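Local coordinates for protein 11R-lipoxygenase (Gersemia fruticosa, PDB 3VF1) that probably catalyses the insertion of molecular oxygen into polyunsaturated fatty acids as a calcium-regulated, non-heme iron lipoxygenase, at residues I531-L534 against H535-Y539; A404-S407 against W408-P412; K366-E369 against W370-I373. One frame throughout, in Å; residues are numbered along the deposited sequence.

Contact 1. Residues I531-L534 against H535-Y539; sequences IRDL and HENGY
Asp533 turns its CG away from its own backbone N (chi1 -161°), and Asn537 turns its CG away from its own carbonyl carbon (chi1 -56°). These two torsions bring carboxylate and amide together one helical turn apart. Asn537 ND2 donates to Asp533 OD1 at 2.9 Å, nearly along the C-O axis of that oxygen. The two planes stand 79° apart, and the bond leaves the Asn537 amide plane by a moderate tilt. Asp533 OD1 also accepts from Trp167 NE1, while Asp533 OD2 forms a salt bridge with Arg409 NE and a probable hydrogen bond with Asn410 ND2, both of helix 369-410. The buried carboxylate is therefore well satisfied.

This is the C-terminal end of helix 525-538, in the helical lipoxygenase domain. The last turn widens to a pi-type turn. Asp533 O takes two donors, Asn537 N at 2.9 Å and Gly538 N at 3.2 Å. Tyr539 is the first residue to leave helical geometry, and its N makes a weak bond to Leu534 O. Its ring lies alongside Leu534, with CE2 4.1 Å from Leu534 CD2. Tyr539 OH bonds to Met399 O of helix 369-410.

On the exposed side, Arg532 and Glu536 run side by side. Arg532 CG touches Glu536 OE2 at 3.5 Å, but the charged groups do not meet. The guanidinium of Arg532 forms its salt bridge with Asp529 instead.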
ATOM      1  N   ILE A 531      -2.431   7.836  19.110  1.00 35.97           N
ATOM      2  CA  ILE A 531      -1.817   8.917  18.344  1.00 36.40           C
ATOM      3  C   ILE A 531      -0.518   9.398  18.987  1.00 37.09           C
ATOM      4  O   ILE A 531       0.384   9.866  18.295  1.00 38.56           O
ATOM      5  CB  ILE A 531      -2.779  10.115  18.168  1.00 36.29           C
ATOM      6  CG1 ILE A 531      -2.237  11.086  17.116  1.00 42.08           C
ATOM      7  CG2 ILE A 531      -2.996  10.836  19.491  1.00 39.94           C
ATOM      8  CD1 ILE A 531      -2.096  10.483  15.730  1.00 35.80           C
ATOM      9  N   ARG A 532      -0.422   9.279  20.306  1.00 37.08           N
ATOM     10  CA  ARG A 532       0.789   9.682  21.012  1.00 41.42           C
ATOM     11  C   ARG A 532       1.934   8.715  20.721  1.00 38.58           C
ATOM     12  O   ARG A 532       3.095   9.116  20.642  1.00 37.38           O
ATOM     13  CB  ARG A 532       0.543   9.761  22.521  1.00 42.36           C
ATOM     14  CG  ARG A 532       1.797  10.106  23.316  1.00 47.48           C
ATOM     15  CD  ARG A 532       1.494  10.471  24.765  1.00 50.74           C
ATOM     16  NE  ARG A 532       0.854   9.380  25.501  1.00 53.25           N
ATOM     17  CZ  ARG A 532      -0.446   9.305  25.782  1.00 54.02           C
ATOM     18  NH1 ARG A 532      -1.289  10.259  25.402  1.00 49.29           N
ATOM     19  NH2 ARG A 532      -0.911   8.261  26.454  1.00 51.91           N
ATOM     20  N   ASP A 533       1.601   7.440  20.562  1.00 34.56           N
ATOM     21  CA  ASP A 533       2.605   6.426  20.267  1.00 35.51           C
ATOM     22  C   ASP A 533       3.142   6.608  18.848  1.00 37.39           C
ATOM     23  O   ASP A 533       4.314   6.344  18.577  1.00 38.75           O
ATOM     24  CB  ASP A 533       2.012   5.026  20.436  1.00 37.45           C
ATOM     25  CG  ASP A 533       3.074   3.959  20.604  1.00 40.03           C
ATOM     26  OD1 ASP A 533       4.251   4.316  20.816  1.00 40.24           O
ATOM     27  OD2 ASP A 533       2.727   2.761  20.537  1.00 41.94           O
ATOM     28  N   LEU A 534       2.278   7.062  17.945  1.00 34.53           N
ATOM     29  CA  LEU A 534       2.677   7.338  16.570  1.00 36.53           C
ATOM     30  C   LEU A 534       3.592   8.556  16.504  1.00 37.00           C
ATOM     31  O   LEU A 534       4.612   8.541  15.814  1.00 35.14           O
ATOM     32  CB  LEU A 534       1.444   7.578  15.697  1.00 32.89           C
ATOM     33  CG  LEU A 534       0.546   6.365  15.458  1.00 31.29           C
ATOM     34  CD1 LEU A 534      -0.731   6.775  14.743  1.00 34.31           C
ATOM     35  CD2 LEU A 534       1.288   5.299  14.669  1.00 30.74           C
ATOM     36  N   HIS A 535       3.221   9.609  17.226  1.00 37.27           N
ATOM     37  CA  HIS A 535       3.982  10.851  17.218  1.00 36.37           C
ATOM     38  C   HIS A 535       5.395  10.651  17.755  1.00 34.44           C
ATOM     39  O   HIS A 535       6.342  11.278  17.282  1.00 39.15           O
ATOM     40  CB  HIS A 535       3.268  11.913  18.056  1.00 40.48           C
ATOM     41  CG  HIS A 535       4.059  13.170  18.236  1.00 41.36           C
ATOM     42  ND1 HIS A 535       3.971  14.237  17.368  1.00 41.15           N
ATOM     43  CD2 HIS A 535       4.959  13.528  19.182  1.00 42.26           C
ATOM     44  CE1 HIS A 535       4.779  15.200  17.773  1.00 44.14           C
ATOM     45  NE2 HIS A 535       5.391  14.796  18.872  1.00 45.67           N
ATOM     46  N   GLU A 536       5.533   9.772  18.741  1.00 39.26           N
ATOM     47  CA  GLU A 536       6.805   9.592  19.433  1.00 40.73           C
ATOM     48  C   GLU A 536       7.677   8.514  18.798  1.00 38.01           C
ATOM     49  O   GLU A 536       8.874   8.715  18.602  1.00 41.22           O
ATOM     50  CB  GLU A 536       6.555   9.258  20.906  1.00 41.98           C
ATOM     51  CG  GLU A 536       5.875  10.381  21.677  1.00 48.67           C
ATOM     52  CD  GLU A 536       5.550   9.999  23.108  1.00 61.89           C
ATOM     53  OE1 GLU A 536       5.676   8.804  23.450  1.00 65.89           O
ATOM     54  OE2 GLU A 536       5.171  10.895  23.892  1.00 63.41           O
ATOM     55  N   ASN A 537       7.075   7.372  18.474  1.00 34.41           N
ATOM     56  CA  ASN A 537       7.830   6.234  17.958  1.00 37.54           C
ATOM     57  C   ASN A 537       7.513   5.890  16.504  1.00 38.68           C
ATOM     58  O   ASN A 537       8.366   5.368  15.787  1.00 36.29           O
ATOM     59  CB  ASN A 537       7.589   5.007  18.839  1.00 38.86           C
ATOM     60  CG  ASN A 537       7.936   5.258  20.294  1.00 43.15           C
ATOM     61  OD1 ASN A 537       9.109   5.275  20.670  1.00 39.05           O
ATOM     62  ND2 ASN A 537       6.916   5.452  21.122  1.00 37.54           N
ATOM     63  N   GLY A 538       6.289   6.176  16.074  1.00 36.78           N
ATOM     64  CA  GLY A 538       5.861   5.841  14.729  1.00 34.53           C
ATOM     65  C   GLY A 538       6.548   6.662  13.655  1.00 36.66           C
ATOM     66  O   GLY A 538       6.882   6.144  12.586  1.00 32.97           O
ATOM     67  N   TYR A 539       6.763   7.944  13.932  1.00 32.71           N
ATOM     68  CA  TYR A 539       7.313   8.854  12.936  1.00 33.04           C
ATOM     69  C   TYR A 539       8.327   9.816  13.539  1.00 35.32           C
ATOM     70  O   TYR A 539       8.055  11.009  13.664  1.00 38.63           O
ATOM     71  CB  TYR A 539       6.182   9.639  12.270  1.00 32.13           C
ATOM     72  CG  TYR A 539       5.125   8.752  11.652  1.00 32.16           C
ATOM     73  CD1 TYR A 539       5.306   8.204  10.390  1.00 31.54           C
ATOM     74  CD2 TYR A 539       3.955   8.456  12.334  1.00 30.19           C
ATOM     75  CE1 TYR A 539       4.347   7.389   9.821  1.00 29.41           C
ATOM     76  CE2 TYR A 539       2.989   7.642  11.774  1.00 31.15           C
ATOM     77  CZ  TYR A 539       3.190   7.111  10.516  1.00 31.03           C
ATOM     78  OH  TYR A 539       2.230   6.298   9.956  1.00 28.94           O
TER

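Contact 2. Residues A404-S407 against W408-P412; sequences AVSS and WRNLP
Asn410 folds its amide back over the last turn of helix 369-410 and grips Ser406 O. The bond from ND2 to that oxygen is 2.9 Å long. It lies in the carbonyl plane, on a lone pair, and close to the plane of the amide. Placing CG opposite the Asn410 carbonyl carbon (chi1 -56°) lets the amide reach back. Asn410 N and Arg409 N add weak bonds to Ser406 O. Replacing Asn410 by an alanine removes the amide, and Ser406 O would probably keep just the two weak backbone bonds, while Asp533 OD2 would lose a probable donor.

The side of Ser406, Ser407 and Asn410 is buried and closely packed against helix 525-538. Leu411 N closes the turn on Ser407 O at 3.0 Å. The side of Arg409 is the more open one, since Arg409 is partly exposed. Its CD lies alongside Val405 CG1 at 3.6 Å, and its guanidinium is still held by Asp533 and by Tyr165 O. On a further side of the helix, the indole of Trp408 meets Ala404 O at its edge, with CD1 3.2 Å from that oxygen.

Around the turn, helix 428-438 touches Ala404, Val405 and Trp408. Helix 148-164 packs on Trp408 and Pro412.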
ATOM      1  N   ALA A 404      -0.400   0.290  12.111  1.00 32.66           N
ATOM      2  CA  ALA A 404      -0.755  -1.084  12.444  1.00 32.45           C
ATOM      3  C   ALA A 404      -0.163  -1.454  13.796  1.00 33.68           C
ATOM      4  O   ALA A 404      -0.837  -2.039  14.640  1.00 35.23           O
ATOM      5  CB  ALA A 404      -0.259  -2.039  11.367  1.00 31.81           C
ATOM      6  N   VAL A 405       1.103  -1.100  13.996  1.00 32.03           N
ATOM      7  CA  VAL A 405       1.800  -1.411  15.239  1.00 35.21           C
ATOM      8  C   VAL A 405       1.158  -0.689  16.422  1.00 36.84           C
ATOM      9  O   VAL A 405       0.974  -1.271  17.490  1.00 36.49           O
ATOM     10  CB  VAL A 405       3.293  -1.029  15.157  1.00 32.36           C
ATOM     11  CG1 VAL A 405       3.977  -1.253  16.497  1.00 34.70           C
ATOM     12  CG2 VAL A 405       3.985  -1.826  14.062  1.00 32.99           C
ATOM     13  N   SER A 406       0.815   0.581  16.225  1.00 35.20           N
ATOM     14  CA  SER A 406       0.220   1.376  17.292  1.00 35.32           C
ATOM     15  C   SER A 406      -1.172   0.863  17.647  1.00 34.99           C
ATOM     16  O   SER A 406      -1.595   0.949  18.800  1.00 34.94           O
ATOM     17  CB  SER A 406       0.151   2.852  16.896  1.00 34.68           C
ATOM     18  OG  SER A 406      -0.375   3.625  17.960  1.00 37.70           O
ATOM     19  N   SER A 407      -1.885   0.333  16.659  1.00 33.24           N
ATOM     20  CA  SER A 407      -3.210  -0.229  16.896  1.00 34.88           C
ATOM     21  C   SER A 407      -3.134  -1.377  17.895  1.00 36.91           C
ATOM     22  O   SER A 407      -3.927  -1.450  18.834  1.00 37.12           O
ATOM     23  CB  SER A 407      -3.833  -0.727  15.591  1.00 35.93           C
ATOM     24  OG  SER A 407      -4.170   0.353  14.735  1.00 38.00           O
ATOM     25  N   TRP A 408      -2.175  -2.274  17.687  1.00 35.41           N
ATOM     26  CA  TRP A 408      -2.016  -3.438  18.552  1.00 37.38           C
ATOM     27  C   TRP A 408      -1.567  -3.044  19.955  1.00 37.09           C
ATOM     28  O   TRP A 408      -1.902  -3.715  20.932  1.00 41.79           O
ATOM     29  CB  TRP A 408      -1.014  -4.423  17.944  1.00 34.95           C
ATOM     30  CG  TRP A 408      -1.584  -5.242  16.825  1.00 35.31           C
ATOM     31  CD1 TRP A 408      -1.431  -5.026  15.487  1.00 36.95           C
ATOM     32  CD2 TRP A 408      -2.404  -6.410  16.951  1.00 35.59           C
ATOM     33  NE1 TRP A 408      -2.104  -5.988  14.772  1.00 37.71           N
ATOM     34  CE2 TRP A 408      -2.710  -6.849  15.648  1.00 34.89           C
ATOM     35  CE3 TRP A 408      -2.908  -7.127  18.040  1.00 36.21           C
ATOM     36  CZ2 TRP A 408      -3.499  -7.972  15.404  1.00 37.69           C
ATOM     37  CZ3 TRP A 408      -3.692  -8.242  17.796  1.00 37.79           C
ATOM     38  CH2 TRP A 408      -3.980  -8.652  16.489  1.00 38.54           C
ATOM     39  N   ARG A 409      -0.820  -1.951  20.053  1.00 37.07           N
ATOM     40  CA  ARG A 409      -0.215  -1.546  21.319  1.00 39.00           C
ATOM     41  C   ARG A 409      -1.119  -0.682  22.198  1.00 39.94           C
ATOM     42  O   ARG A 409      -0.917  -0.613  23.408  1.00 39.16           O
ATOM     43  CB  ARG A 409       1.086  -0.785  21.053  1.00 38.63           C
ATOM     44  CG  ARG A 409       2.216  -1.649  20.526  1.00 38.58           C
ATOM     45  CD  ARG A 409       3.389  -0.799  20.065  1.00 38.23           C
ATOM     46  NE  ARG A 409       3.845   0.122  21.102  1.00 41.84           N
ATOM     47  CZ  ARG A 409       4.578  -0.230  22.154  1.00 45.13           C
ATOM     48  NH1 ARG A 409       4.938  -1.494  22.330  1.00 42.29           N
ATOM     49  NH2 ARG A 409       4.947   0.684  23.040  1.00 48.70           N
ATOM     50  N   ASN A 410      -2.103  -0.019  21.598  1.00 37.95           N
ATOM     51  CA  ASN A 410      -2.882   0.976  22.329  1.00 35.26           C
ATOM     52  C   ASN A 410      -4.401   0.811  22.258  1.00 36.61           C
ATOM     53  O   ASN A 410      -5.123   1.401  23.063  1.00 39.00           O
ATOM     54  CB  ASN A 410      -2.505   2.378  21.848  1.00 32.45           C
ATOM     55  CG  ASN A 410      -1.020   2.653  21.972  1.00 37.14           C
ATOM     56  OD1 ASN A 410      -0.531   3.015  23.043  1.00 39.70           O
ATOM     57  ND2 ASN A 410      -0.292   2.479  20.875  1.00 40.60           N
ATOM     58  N   LEU A 411      -4.889   0.018  21.310  1.00 36.58           N
ATOM     59  CA  LEU A 411      -6.329  -0.133  21.127  1.00 35.08           C
ATOM     60  C   LEU A 411      -6.798  -1.556  21.410  1.00 37.85           C
ATOM     61  O   LEU A 411      -6.198  -2.518  20.929  1.00 39.55           O
ATOM     62  CB  LEU A 411      -6.731   0.253  19.704  1.00 33.85           C
ATOM     63  CG  LEU A 411      -6.410   1.681  19.264  1.00 36.41           C
ATOM     64  CD1 LEU A 411      -6.870   1.897  17.830  1.00 34.18           C
ATOM     65  CD2 LEU A 411      -7.053   2.696  20.193  1.00 32.13           C
ATOM     66  N   PRO A 412      -7.873  -1.693  22.201  1.00 37.04           N
ATOM     67  CA  PRO A 412      -8.520  -2.993  22.396  1.00 32.57           C
ATOM     68  C   PRO A 412      -9.483  -3.285  21.252  1.00 35.64           C
ATOM     69  O   PRO A 412      -9.992  -2.351  20.631  1.00 35.38           O
ATOM     70  CB  PRO A 412      -9.282  -2.802  23.706  1.00 39.28           C
ATOM     71  CG  PRO A 412      -9.627  -1.353  23.719  1.00 38.56           C
ATOM     72  CD  PRO A 412      -8.487  -0.644  23.034  1.00 36.22           C
TER

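Contact 3. Residues K366-E369 against W370-I373; sequences KDTE and WDWI
Thr368 caps the N-terminus of helix 369-410, in a local contact where the loop after strand 361-362 enters the helix. Thr368 OG1 accepts from Asp371 N at 3.1 Å, with an N-H...O angle of 151°. The hydroxyl sits between the backbone N and the carbonyl carbon of Thr368 (chi1 67°), which aims it at the first turn. It also touches Asp371 CB, and the two side chains cross at a slant. A water lies 2.9 Å from Thr368 OG1 and donates a weak bond to Asp371 OD1.

Behind the cap, regular helical bonding begins. Trp372 N bonds to Thr368 O at 3.0 Å, and Ile373 N to Glu369 O at 3.1 Å. Ile373 CG1 rests 3.4 Å from Glu369 O.

Asp367 and Asp371 bring like charges near each other, with Asp367 OD1 4.3 Å from Asp371 OD2. Other groups probably ease this. Asp367 OD1 forms a salt bridge with Lys604, and Asp371 accepts from Gly605 N and Ser607 N. Trp372 NE1 bonds to Asp254, while its side chain packs on strand 344-350. A threonine hydroxyl bonded to the backbone N three residues on is the classic helix N-cap.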
ATOM      1  N   LYS A 366      15.419  20.358 -31.880  1.00 35.25           N
ATOM      2  CA  LYS A 366      16.804  20.681 -32.214  1.00 36.23           C
ATOM      3  C   LYS A 366      17.703  19.448 -32.271  1.00 35.84           C
ATOM      4  O   LYS A 366      18.815  19.510 -32.795  1.00 40.77           O
ATOM      5  CB  LYS A 366      17.379  21.662 -31.186  1.00 37.95           C
ATOM      6  CG  LYS A 366      16.706  23.025 -31.167  1.00 41.47           C
ATOM      7  CD  LYS A 366      16.861  23.743 -32.497  1.00 50.92           C
ATOM      8  CE  LYS A 366      16.244  25.130 -32.455  1.00 54.60           C
ATOM      9  NZ  LYS A 366      16.306  25.805 -33.781  1.00 61.82           N
ATOM     10  N   ASP A 367      17.229  18.332 -31.728  1.00 32.38           N
ATOM     11  CA  ASP A 367      18.043  17.124 -31.652  1.00 31.95           C
ATOM     12  C   ASP A 367      17.544  16.040 -32.595  1.00 31.02           C
ATOM     13  O   ASP A 367      16.408  16.082 -33.068  1.00 32.52           O
ATOM     14  CB  ASP A 367      18.073  16.589 -30.221  1.00 33.20           C
ATOM     15  CG  ASP A 367      18.848  17.489 -29.281  1.00 35.54           C
ATOM     16  OD1 ASP A 367      20.076  17.305 -29.162  1.00 37.10           O
ATOM     17  OD2 ASP A 367      18.234  18.381 -28.662  1.00 38.95           O
ATOM     18  N   THR A 368      18.404  15.063 -32.858  1.00 31.86           N
ATOM     19  CA  THR A 368      18.047  13.949 -33.722  1.00 31.70           C
ATOM     20  C   THR A 368      16.982  13.109 -33.032  1.00 33.96           C
ATOM     21  O   THR A 368      16.767  13.233 -31.825  1.00 34.64           O
ATOM     22  CB  THR A 368      19.262  13.059 -34.038  1.00 34.61           C
ATOM     23  OG1 THR A 368      19.705  12.403 -32.844  1.00 35.18           O
ATOM     24  CG2 THR A 368      20.406  13.887 -34.618  1.00 30.90           C
ATOM     25  N   GLU A 369      16.317  12.254 -33.799  1.00 31.25           N
ATOM     26  CA  GLU A 369      15.230  11.445 -33.269  1.00 28.45           C
ATOM     27  C   GLU A 369      15.747  10.395 -32.290  1.00 28.50           C
ATOM     28  O   GLU A 369      15.128  10.143 -31.257  1.00 30.98           O
ATOM     29  CB  GLU A 369      14.455  10.791 -34.414  1.00 30.21           C
ATOM     30  CG  GLU A 369      13.818  11.801 -35.355  1.00 30.12           C
ATOM     31  CD  GLU A 369      12.998  11.153 -36.447  1.00 34.92           C
ATOM     32  OE1 GLU A 369      12.931   9.906 -36.485  1.00 36.31           O
ATOM     33  OE2 GLU A 369      12.417  11.895 -37.267  1.00 36.47           O
ATOM     34  N   TRP A 370      16.886   9.790 -32.608  1.00 28.62           N
ATOM     35  CA  TRP A 370      17.488   8.803 -31.718  1.00 30.34           C
ATOM     36  C   TRP A 370      17.984   9.455 -30.431  1.00 30.05           C
ATOM     37  O   TRP A 370      17.849   8.884 -29.351  1.00 29.35           O
ATOM     38  CB  TRP A 370      18.635   8.067 -32.417  1.00 30.90           C
ATOM     39  CG  TRP A 370      18.168   6.981 -33.340  1.00 30.66           C
ATOM     40  CD1 TRP A 370      18.367   6.905 -34.688  1.00 30.11           C
ATOM     41  CD2 TRP A 370      17.413   5.816 -32.981  1.00 31.06           C
ATOM     42  NE1 TRP A 370      17.789   5.765 -35.188  1.00 31.28           N
ATOM     43  CE2 TRP A 370      17.196   5.079 -34.162  1.00 31.53           C
ATOM     44  CE3 TRP A 370      16.903   5.326 -31.776  1.00 29.09           C
ATOM     45  CZ2 TRP A 370      16.491   3.877 -34.171  1.00 28.09           C
ATOM     46  CZ3 TRP A 370      16.203   4.133 -31.788  1.00 28.71           C
ATOM     47  CH2 TRP A 370      16.003   3.422 -32.978  1.00 30.76           C
ATOM     48  N   ASP A 371      18.555  10.650 -30.547  1.00 32.76           N
ATOM     49  CA  ASP A 371      19.017  11.389 -29.373  1.00 31.71           C
ATOM     50  C   ASP A 371      17.849  11.695 -28.448  1.00 28.21           C
ATOM     51  O   ASP A 371      17.945  11.522 -27.238  1.00 27.68           O
ATOM     52  CB  ASP A 371      19.705  12.697 -29.783  1.00 35.79           C
ATOM     53  CG  ASP A 371      21.206  12.540 -29.965  1.00 37.48           C
ATOM     54  OD1 ASP A 371      21.698  11.394 -29.935  1.00 39.75           O
ATOM     55  OD2 ASP A 371      21.896  13.567 -30.140  1.00 34.90           O
ATOM     56  N   TRP A 372      16.744  12.151 -29.029  1.00 29.24           N
ATOM     57  CA  TRP A 372      15.562  12.491 -28.252  1.00 28.12           C
ATOM     58  C   TRP A 372      15.020  11.268 -27.516  1.00 28.58           C
ATOM     59  O   TRP A 372      14.608  11.362 -26.360  1.00 30.20           O
ATOM     60  CB  TRP A 372      14.478  13.081 -29.154  1.00 27.73           C
ATOM     61  CG  TRP A 372      13.216  13.411 -28.419  1.00 28.58           C
ATOM     62  CD1 TRP A 372      11.964  12.938 -28.683  1.00 29.40           C
ATOM     63  CD2 TRP A 372      13.087  14.280 -27.285  1.00 28.16           C
ATOM     64  NE1 TRP A 372      11.062  13.464 -27.790  1.00 29.20           N
ATOM     65  CE2 TRP A 372      11.726  14.288 -26.920  1.00 28.27           C
ATOM     66  CE3 TRP A 372      13.988  15.051 -26.546  1.00 28.24           C
ATOM     67  CZ2 TRP A 372      11.245  15.039 -25.849  1.00 28.23           C
ATOM     68  CZ3 TRP A 372      13.509  15.795 -25.482  1.00 29.15           C
ATOM     69  CH2 TRP A 372      12.151  15.783 -25.144  1.00 28.23           C
ATOM     70  N   ILE A 373      15.022  10.123 -28.190  1.00 24.94           N
ATOM     71  CA  ILE A 373      14.577   8.880 -27.571  1.00 24.72           C
ATOM     72  C   ILE A 373      15.491   8.515 -26.405  1.00 25.20           C
ATOM     73  O   ILE A 373      15.023   8.101 -25.346  1.00 25.91           O
ATOM     74  CB  ILE A 373      14.534   7.723 -28.591  1.00 24.07           C
ATOM     75  CG1 ILE A 373      13.312   7.879 -29.496  1.00 22.56           C
ATOM     76  CG2 ILE A 373      14.487   6.377 -27.881  1.00 21.68           C
ATOM     77  CD1 ILE A 373      13.262   6.891 -30.647  1.00 28.16           C
TER
HETATM   78  O   HOH W   1      21.675  10.363 -33.158  1.00 32.53           O

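Overall arrangement
Along the chain the order is contact 3, contact 2, contact 1, all in the lipoxygenase domain. Contacts 3 and 2 mark the beginning and end of the long helix 369-410. Their centres are about 55 Å apart, on opposite sides of the chain's centre. Contact 1 ends helix 525-538, and its centre lies about 11 Å from that of contact 2. These two touch directly: Asp533 OD2 meets Arg409 NE at 2.9 Å in a salt bridge, and Leu534 CD2 packs on Ser406 CB at 3.5 Å. The ends of two helices are thus joined. Between its ends, helix 369-410 carries His392 and His397, which bind the iron.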